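Local atomic coordinates of glucuronan lyase A (Trichoderma reesei, PDB entry 2ZZJ), a protein that probably cleaves beta-1,4-linked glucuronan by elimination and has a beta-jelly-roll fold that binds a calcium ion. Residues S3-G8 against E223-T228; R153-I158 against V233-A238. All blocks are in the same frame, centred on the assembly; numbering follows the deposited sequence.

Contact 1. Residues S3-G8 against E223-T228; sequences SFYNDG and EVAVGT. With CA (calcium ion), chain B.
Glu223 OE2 is gripped from two directions: Tyr5 OH and a calcium-bound water each donate to it over 2.7 Å. The phenol oxygen meets OE2 on its syn side, 29° out of the carboxylate plane, and ring and carboxylate are turned 82° against each other. With CG trans to the backbone nitrogen (chi1 171°), the Tyr5 ring runs along the sheet past the Ala225 methyl, which lies at its edge, bringing its hydroxyl to the Glu223 carboxylate, also at the ring edge. A phenylalanine here would probably leave OE2 without its hydroxyl donor, the carboxylate then being held by the water and Lys33. The water binds the calcium ion at 2.4 Å, as does the backbone Asp7 O at 2.4 Å; Lys33 O, Ser36 O and Asp222 OD1 are among the other ligands.

Strands 4-6 and 223-227 are an antiparallel pair of the jelly roll, interrupted near both ends. Ser3 and Phe4 together face Val226 in a classic beta bulge, and Val226 O accepts from Ser3 N at 2.8 Å and from Phe4 N at 3.2 Å, both from one face of its carbonyl plane. Glu223 and Val224 face Asn6 in a G1 bulge, where Asn6 N donates to Val224 O at 2.7 Å. Beyond it, Asn6 OD1 accepts from Gly8 N in an Asx turn. On the sheet face that carries Phe4, Val224 CG1 meets the edge of the Phe4 ring at CE2, 4.2 Å away, while Val224 and Val226 reach Phe195 of the other sheet. Since Lys33 also pairs its ammonium with Glu223 OE1, the carboxylate joins a metal-bound water to a residue whose carbonyl binds the metal, consistent with a second-shell role at the calcium site.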
ATOM      1  N   SER A   3      11.636   9.534   9.453  1.00 18.47           N
ATOM      2  CA  SER A   3      11.569  10.637   8.489  1.00 17.03           C
ATOM      3  C   SER A   3      10.143  11.108   8.272  1.00 17.02           C
ATOM      4  O   SER A   3       9.896  12.227   7.794  1.00 16.72           O
ATOM      5  CB  SER A   3      12.216  10.205   7.177  1.00 18.49           C
ATOM      6  OG  SER A   3      11.500   9.102   6.661  1.00 16.04           O
ATOM      7  N   PHE A   4       9.168  10.281   8.655  1.00 14.78           N
ATOM      8  CA  PHE A   4       7.768  10.661   8.499  1.00 13.64           C
ATOM      9  C   PHE A   4       6.960  10.021   9.615  1.00 12.97           C
ATOM     10  O   PHE A   4       7.225   8.864   9.967  1.00 12.06           O
ATOM     11  CB  PHE A   4       7.218  10.189   7.131  1.00 14.16           C
ATOM     12  CG  PHE A   4       5.758  10.493   6.913  1.00 12.42           C
ATOM     13  CD1 PHE A   4       5.290  11.797   6.754  1.00 14.12           C
ATOM     14  CD2 PHE A   4       4.839   9.442   6.854  1.00 13.58           C
ATOM     15  CE1 PHE A   4       3.922  12.050   6.539  1.00 14.74           C
ATOM     16  CE2 PHE A   4       3.480   9.673   6.646  1.00 14.73           C
ATOM     17  CZ  PHE A   4       3.008  10.958   6.488  1.00 13.71           C
ATOM     18  N   TYR A   5       5.989  10.756  10.154  1.00 12.77           N
ATOM     19  CA  TYR A   5       5.059  10.195  11.141  1.00 12.86           C
ATOM     20  C   TYR A   5       3.717  10.848  10.953  1.00 13.83           C
ATOM     21  O   TYR A   5       3.623  12.104  10.836  1.00 14.36           O
ATOM     22  CB  TYR A   5       5.553  10.388  12.590  1.00 14.44           C
ATOM     23  CG  TYR A   5       4.504  10.019  13.608  1.00 14.10           C
ATOM     24  CD1 TYR A   5       4.034   8.688  13.717  1.00 16.67           C
ATOM     25  CD2 TYR A   5       3.958  10.989  14.466  1.00 18.14           C
ATOM     26  CE1 TYR A   5       3.032   8.344  14.661  1.00 17.05           C
ATOM     27  CE2 TYR A   5       2.948  10.660  15.399  1.00 15.79           C
ATOM     28  CZ  TYR A   5       2.507   9.348  15.499  1.00 17.96           C
ATOM     29  OH  TYR A   5       1.531   9.003  16.421  1.00 17.09           O
ATOM     30  N   ASN A   6       2.669  10.044  10.892  1.00 12.59           N
ATOM     31  CA  ASN A   6       1.310  10.608  10.867  1.00 13.39           C
ATOM     32  C   ASN A   6       0.400   9.886  11.831  1.00 13.50           C
ATOM     33  O   ASN A   6       0.233   8.657  11.735  1.00 12.58           O
ATOM     34  CB  ASN A   6       0.713  10.572   9.458  1.00 12.85           C
ATOM     35  CG  ASN A   6      -0.627  11.298   9.375  1.00 14.11           C
ATOM     36  OD1 ASN A   6      -1.691  10.711   9.600  1.00 13.32           O
ATOM     37  ND2 ASN A   6      -0.584  12.606   9.024  1.00 13.57           N
ATOM     38  N   ASP A   7      -0.201  10.643  12.758  1.00 14.15           N
ATOM     39  CA  ASP A   7      -1.036  10.046  13.804  1.00 14.57           C
ATOM     40  C   ASP A   7      -2.515   9.934  13.430  1.00 14.43           C
ATOM     41  O   ASP A   7      -3.379   9.862  14.327  1.00 16.11           O
ATOM     42  CB  ASP A   7      -0.944  10.865  15.100  1.00 16.53           C
ATOM     43  CG  ASP A   7      -1.597  12.243  14.961  1.00 19.79           C
ATOM     44  OD1 ASP A   7      -1.826  12.685  13.813  1.00 20.11           O
ATOM     45  OD2 ASP A   7      -1.860  12.890  16.014  1.00 25.25           O
ATOM     46  N   GLY A   8      -2.823   9.859  12.143  1.00 15.29           N
ATOM     47  CA  GLY A   8      -4.227   9.689  11.718  1.00 13.92           C
ATOM     48  C   GLY A   8      -4.911  11.032  11.533  1.00 15.45           C
ATOM     49  O   GLY A   8      -6.035  11.227  11.999  1.00 14.11           O
ATOM     50  N   GLU A 223      -1.460   5.824  12.521  1.00 11.51           N
ATOM     51  CA  GLU A 223      -0.148   5.545  13.007  1.00 12.12           C
ATOM     52  C   GLU A 223       0.797   5.088  11.862  1.00 12.23           C
ATOM     53  O   GLU A 223       1.329   3.976  11.891  1.00 12.82           O
ATOM     54  CB  GLU A 223      -0.254   4.486  14.151  1.00 12.97           C
ATOM     55  CG  GLU A 223       0.911   4.432  15.096  1.00 18.46           C
ATOM     56  CD  GLU A 223       1.062   5.692  15.998  1.00 23.09           C
ATOM     57  OE1 GLU A 223       2.032   5.649  16.784  1.00 25.08           O
ATOM     58  OE2 GLU A 223       0.277   6.688  15.909  1.00 20.15           O
ATOM     59  N   VAL A 224       0.978   5.954  10.864  1.00 10.66           N
ATOM     60  CA  VAL A 224       1.843   5.653   9.721  1.00 11.03           C
ATOM     61  C   VAL A 224       3.200   6.293   9.956  1.00 10.48           C
ATOM     62  O   VAL A 224       3.269   7.440  10.448  1.00 12.22           O
ATOM     63  CB  VAL A 224       1.246   6.202   8.386  1.00  9.94           C
ATOM     64  CG1 VAL A 224       2.074   5.706   7.169  1.00 11.08           C
ATOM     65  CG2 VAL A 224      -0.243   5.780   8.219  1.00 10.28           C
ATOM     66  N   ALA A 225       4.272   5.579   9.608  1.00  9.87           N
ATOM     67  CA  ALA A 225       5.633   6.073   9.849  1.00  9.89           C
ATOM     68  C   ALA A 225       6.602   5.495   8.830  1.00 11.32           C
ATOM     69  O   ALA A 225       6.392   4.354   8.334  1.00  9.61           O
ATOM     70  CB  ALA A 225       6.121   5.712  11.287  1.00 10.26           C
ATOM     71  N   VAL A 226       7.656   6.286   8.543  1.00 10.95           N
ATOM     72  CA  VAL A 226       8.786   5.829   7.741  1.00 12.90           C
ATOM     73  C   VAL A 226      10.020   6.167   8.564  1.00 12.79           C
ATOM     74  O   VAL A 226      10.093   7.252   9.157  1.00 13.43           O
ATOM     75  CB  VAL A 226       8.878   6.529   6.335  1.00 12.85           C
ATOM     76  CG1 VAL A 226      10.035   5.905   5.521  1.00 14.30           C
ATOM     77  CG2 VAL A 226       7.532   6.421   5.573  1.00 12.08           C
ATOM     78  N   GLY A 227      10.963   5.239   8.642  1.00 13.53           N
ATOM     79  CA  GLY A 227      12.150   5.454   9.464  1.00 14.25           C
ATOM     80  C   GLY A 227      13.220   4.432   9.205  1.00 14.45           C
ATOM     81  O   GLY A 227      13.151   3.668   8.231  1.00 14.08           O
ATOM     82  N   THR A 228      14.210   4.404  10.095  1.00 14.63           N
ATOM     83  CA  THR A 228      15.406   3.595   9.860  1.00 16.11           C
ATOM     84  C   THR A 228      15.529   2.401  10.784  1.00 16.47           C
ATOM     85  O   THR A 228      16.432   1.593  10.618  1.00 17.29           O
ATOM     86  CB  THR A 228      16.703   4.445   9.928  1.00 16.63           C
ATOM     87  OG1 THR A 228      16.833   4.999  11.223  1.00 16.98           O
ATOM     88  CG2 THR A 228      16.630   5.603   8.925  1.00 18.43           C
TER
HETATM   89 CA    CA B 239      -4.276   8.204  15.808  1.00 17.46          CA
HETATM   90  O   HOH W   1      -2.011   7.896  16.569  1.00 21.44           O
HETATM   91  O   HOH W   2      -4.417  10.476  16.806  1.00 16.28           O

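Contact 2. Residues R153-I158 against V233-A238; sequences RVVLQI and VDPDQA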
ATOM      1  N   ARG A 153      -1.596  -4.312  12.265  1.00 10.91           N
ATOM      2  CA  ARG A 153      -0.417  -3.501  12.274  1.00 11.10           C
ATOM      3  C   ARG A 153       0.603  -4.154  11.383  1.00 11.85           C
ATOM      4  O   ARG A 153       0.964  -5.331  11.587  1.00 12.32           O
ATOM      5  CB  ARG A 153       0.151  -3.369  13.715  1.00 10.88           C
ATOM      6  CG  ARG A 153      -0.783  -2.631  14.708  1.00 12.81           C
ATOM      7  CD  ARG A 153      -1.810  -3.565  15.390  1.00 16.62           C
ATOM      8  NE  ARG A 153      -1.188  -4.631  16.184  1.00 20.71           N
ATOM      9  CZ  ARG A 153      -1.804  -5.784  16.488  1.00 22.44           C
ATOM     10  NH1 ARG A 153      -3.052  -6.025  16.054  1.00 19.01           N
ATOM     11  NH2 ARG A 153      -1.170  -6.708  17.206  1.00 19.46           N
ATOM     12  N   VAL A 154       1.101  -3.379  10.417  1.00 12.13           N
ATOM     13  CA  VAL A 154       1.969  -3.892   9.359  1.00 11.36           C
ATOM     14  C   VAL A 154       3.290  -3.152   9.474  1.00 12.21           C
ATOM     15  O   VAL A 154       3.301  -1.911   9.631  1.00 11.10           O
ATOM     16  CB  VAL A 154       1.375  -3.646   7.933  1.00 11.39           C
ATOM     17  CG1 VAL A 154       2.378  -4.042   6.833  1.00 11.66           C
ATOM     18  CG2 VAL A 154       0.047  -4.398   7.739  1.00 11.84           C
ATOM     19  N   VAL A 155       4.386  -3.915   9.463  1.00 11.74           N
ATOM     20  CA  VAL A 155       5.720  -3.328   9.399  1.00 12.59           C
ATOM     21  C   VAL A 155       6.454  -3.975   8.224  1.00 13.28           C
ATOM     22  O   VAL A 155       6.410  -5.229   8.062  1.00 12.91           O
ATOM     23  CB  VAL A 155       6.525  -3.482  10.700  1.00 12.25           C
ATOM     24  CG1 VAL A 155       7.955  -2.884  10.522  1.00 13.20           C
ATOM     25  CG2 VAL A 155       5.809  -2.818  11.905  1.00 12.43           C
ATOM     26  N   LEU A 156       7.075  -3.130   7.395  1.00 12.17           N
ATOM     27  CA  LEU A 156       7.912  -3.599   6.298  1.00 13.77           C
ATOM     28  C   LEU A 156       9.345  -3.178   6.572  1.00 14.35           C
ATOM     29  O   LEU A 156       9.607  -2.047   6.994  1.00 14.84           O
ATOM     30  CB  LEU A 156       7.481  -2.998   4.954  1.00 13.90           C
ATOM     31  CG  LEU A 156       5.980  -2.909   4.641  1.00 17.06           C
ATOM     32  CD1 LEU A 156       5.760  -2.135   3.326  1.00 20.37           C
ATOM     33  CD2 LEU A 156       5.425  -4.268   4.520  1.00 19.22           C
ATOM     34  N   GLN A 157      10.286  -4.085   6.357  1.00 15.43           N
ATOM     35  CA  GLN A 157      11.696  -3.665   6.320  1.00 15.17           C
ATOM     36  C   GLN A 157      12.205  -4.024   4.945  1.00 16.12           C
ATOM     37  O   GLN A 157      12.234  -5.196   4.611  1.00 16.11           O
ATOM     38  CB  GLN A 157      12.493  -4.395   7.384  1.00 15.41           C
ATOM     39  CG  GLN A 157      13.993  -4.084   7.307  1.00 16.07           C
ATOM     40  CD  GLN A 157      14.817  -4.916   8.257  1.00 17.13           C
ATOM     41  OE1 GLN A 157      14.309  -5.825   8.910  1.00 19.29           O
ATOM     42  NE2 GLN A 157      16.117  -4.615   8.323  1.00 20.00           N
ATOM     43  N   ILE A 158      12.558  -3.031   4.139  1.00 16.38           N
ATOM     44  CA  ILE A 158      12.902  -3.305   2.762  1.00 17.95           C
ATOM     45  C   ILE A 158      14.218  -2.629   2.432  1.00 18.82           C
ATOM     46  O   ILE A 158      14.340  -1.415   2.615  1.00 18.69           O
ATOM     47  CB  ILE A 158      11.794  -2.864   1.755  1.00 18.00           C
ATOM     48  CG1 ILE A 158      10.457  -3.557   2.083  1.00 19.06           C
ATOM     49  CG2 ILE A 158      12.190  -3.251   0.301  1.00 17.25           C
ATOM     50  CD1 ILE A 158       9.277  -3.089   1.273  1.00 17.20           C
ATOM     51  N   VAL A 233       8.951   2.724  13.434  1.00 14.31           N
ATOM     52  CA  VAL A 233       7.699   2.605  12.654  1.00 12.39           C
ATOM     53  C   VAL A 233       6.650   1.656  13.197  1.00 12.99           C
ATOM     54  O   VAL A 233       5.544   1.611  12.686  1.00 11.13           O
ATOM     55  CB  VAL A 233       7.964   2.259  11.165  1.00 12.85           C
ATOM     56  CG1 VAL A 233       9.034   3.161  10.599  1.00 12.82           C
ATOM     57  CG2 VAL A 233       8.341   0.768  10.963  1.00 11.62           C
ATOM     58  N   ASP A 234       7.017   0.849  14.194  1.00 12.62           N
ATOM     59  CA  ASP A 234       6.093  -0.146  14.750  1.00 13.54           C
ATOM     60  C   ASP A 234       4.893   0.531  15.418  1.00 13.43           C
ATOM     61  O   ASP A 234       5.039   1.236  16.428  1.00 14.75           O
ATOM     62  CB  ASP A 234       6.862  -1.028  15.769  1.00 14.07           C
ATOM     63  CG  ASP A 234       5.964  -2.018  16.484  1.00 15.71           C
ATOM     64  OD1 ASP A 234       4.815  -2.235  16.036  1.00 16.17           O
ATOM     65  OD2 ASP A 234       6.433  -2.587  17.495  1.00 16.51           O
ATOM     66  N   PRO A 235       3.685   0.362  14.856  1.00 13.09           N
ATOM     67  CA  PRO A 235       2.552   1.047  15.520  1.00 13.59           C
ATOM     68  C   PRO A 235       2.306   0.631  16.967  1.00 15.54           C
ATOM     69  O   PRO A 235       1.621   1.352  17.705  1.00 15.52           O
ATOM     70  CB  PRO A 235       1.330   0.619  14.692  1.00 14.09           C
ATOM     71  CG  PRO A 235       1.918   0.191  13.302  1.00 11.90           C
ATOM     72  CD  PRO A 235       3.276  -0.403  13.653  1.00 13.53           C
ATOM     73  N   ASP A 236       2.841  -0.521  17.350  1.00 17.14           N
ATOM     74  CA  ASP A 236       2.598  -1.139  18.664  1.00 19.55           C
ATOM     75  C   ASP A 236       3.557  -0.694  19.767  1.00 21.46           C
ATOM     76  O   ASP A 236       3.543  -1.235  20.889  1.00 22.35           O
ATOM     77  CB  ASP A 236       2.644  -2.664  18.529  1.00 20.30           C
ATOM     78  CG  ASP A 236       1.357  -3.232  17.945  1.00 22.82           C
ATOM     79  OD1 ASP A 236       0.275  -2.653  18.182  1.00 23.86           O
ATOM     80  OD2 ASP A 236       1.421  -4.258  17.232  1.00 27.40           O
ATOM     81  N   GLN A 237       4.399   0.278  19.465  1.00 21.31           N
ATOM     82  CA  GLN A 237       5.218   0.847  20.538  1.00 23.50           C
ATOM     83  C   GLN A 237       5.411   2.321  20.259  1.00 25.11           C
ATOM     84  O   GLN A 237       4.997   2.822  19.213  1.00 25.25           O
ATOM     85  CB  GLN A 237       6.562   0.101  20.642  1.00 21.85           C
ATOM     86  CG  GLN A 237       7.358   0.124  19.385  1.00 19.16           C
ATOM     87  CD  GLN A 237       8.667  -0.619  19.550  1.00 17.28           C
ATOM     88  OE1 GLN A 237       9.512  -0.227  20.375  1.00 13.88           O
ATOM     89  NE2 GLN A 237       8.842  -1.676  18.795  1.00 15.31           N
ATOM     90  N   ALA A 238       6.040   3.028  21.195  1.00 27.78           N
ATOM     91  CA  ALA A 238       6.257   4.464  21.016  1.00 30.04           C
ATOM     92  C   ALA A 238       7.253   4.730  19.862  1.00 31.70           C
ATOM     93  O   ALA A 238       7.044   5.633  19.022  1.00 32.34           O
ATOM     94  CB  ALA A 238       6.714   5.105  22.346  1.00 30.12           C
ATOM     95  OXT ALA A 238       8.272   4.027  19.686  1.00 31.92           O
TER
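Arg153, on strand 152-160 of the jelly roll, lies across the type I beta turn Asp234-Gln237 near the end of the chain. Its CB and CG touch both the proline of the turn and the Asp236 carboxylate: CB sits 3.8 Å from Asp236 OD2, and CG continues along the rim of the proline, 3.9 Å from Pro235 CB. The chain is bent at chi2 (87°) and again at chi3, which turns NE to the carboxylate while CD stays alongside Asp236 OD1, 3.6 Å away. At NE comes the polar contact, a salt bridge to Asp236 OD2 at 2.8 Å with a nearly straight N-H (176°). The oxygen uses its syn lone pair and lies in the guanidinium plane at its edge, although the two planar groups are turned 60° against each other. CZ and NH2 lie farther from OD2 than NE does, and NH1 donates to Trp151 O, just before the strand.

Deeper in, the contact is apolar. Val155 CG1 touches Val233 CG2 at 3.7 Å, and its CG2 meets Pro235 CD and the Asp234 backbone. Phe32 packs on Arg153, Pro235 and Asp236, and Phe230 on Val155. The turn itself is braced by Asp234. Its OD1 takes Asp236 N from above the carboxylate plane, closing an Asx turn, and its OD2 accepts Gln237 NE2 at 2.9 Å through the anti lone pair.

Overall arrangement
Both contacts belong to one antiparallel sheet, in which strand 66-76 pairs with both 216-227 and 152-160, and their centres are about 9 Å apart. Contact 1 is the more buried, a strand pair within the sheet; contact 2 lays the C-terminal loop over it and is only partly buried. The first therefore rests on backbone hydrogen bonds and metal-linked polar groups, the second mainly on side chains: methyls and a proline inside, a salt bridge toward the surface. They meet where Val233 CG1 packs on Gly227 N and Glu223 CG on Pro235 CA. Lys33 serves both, since the NZ that reaches Glu223 also bonds Pro235 O.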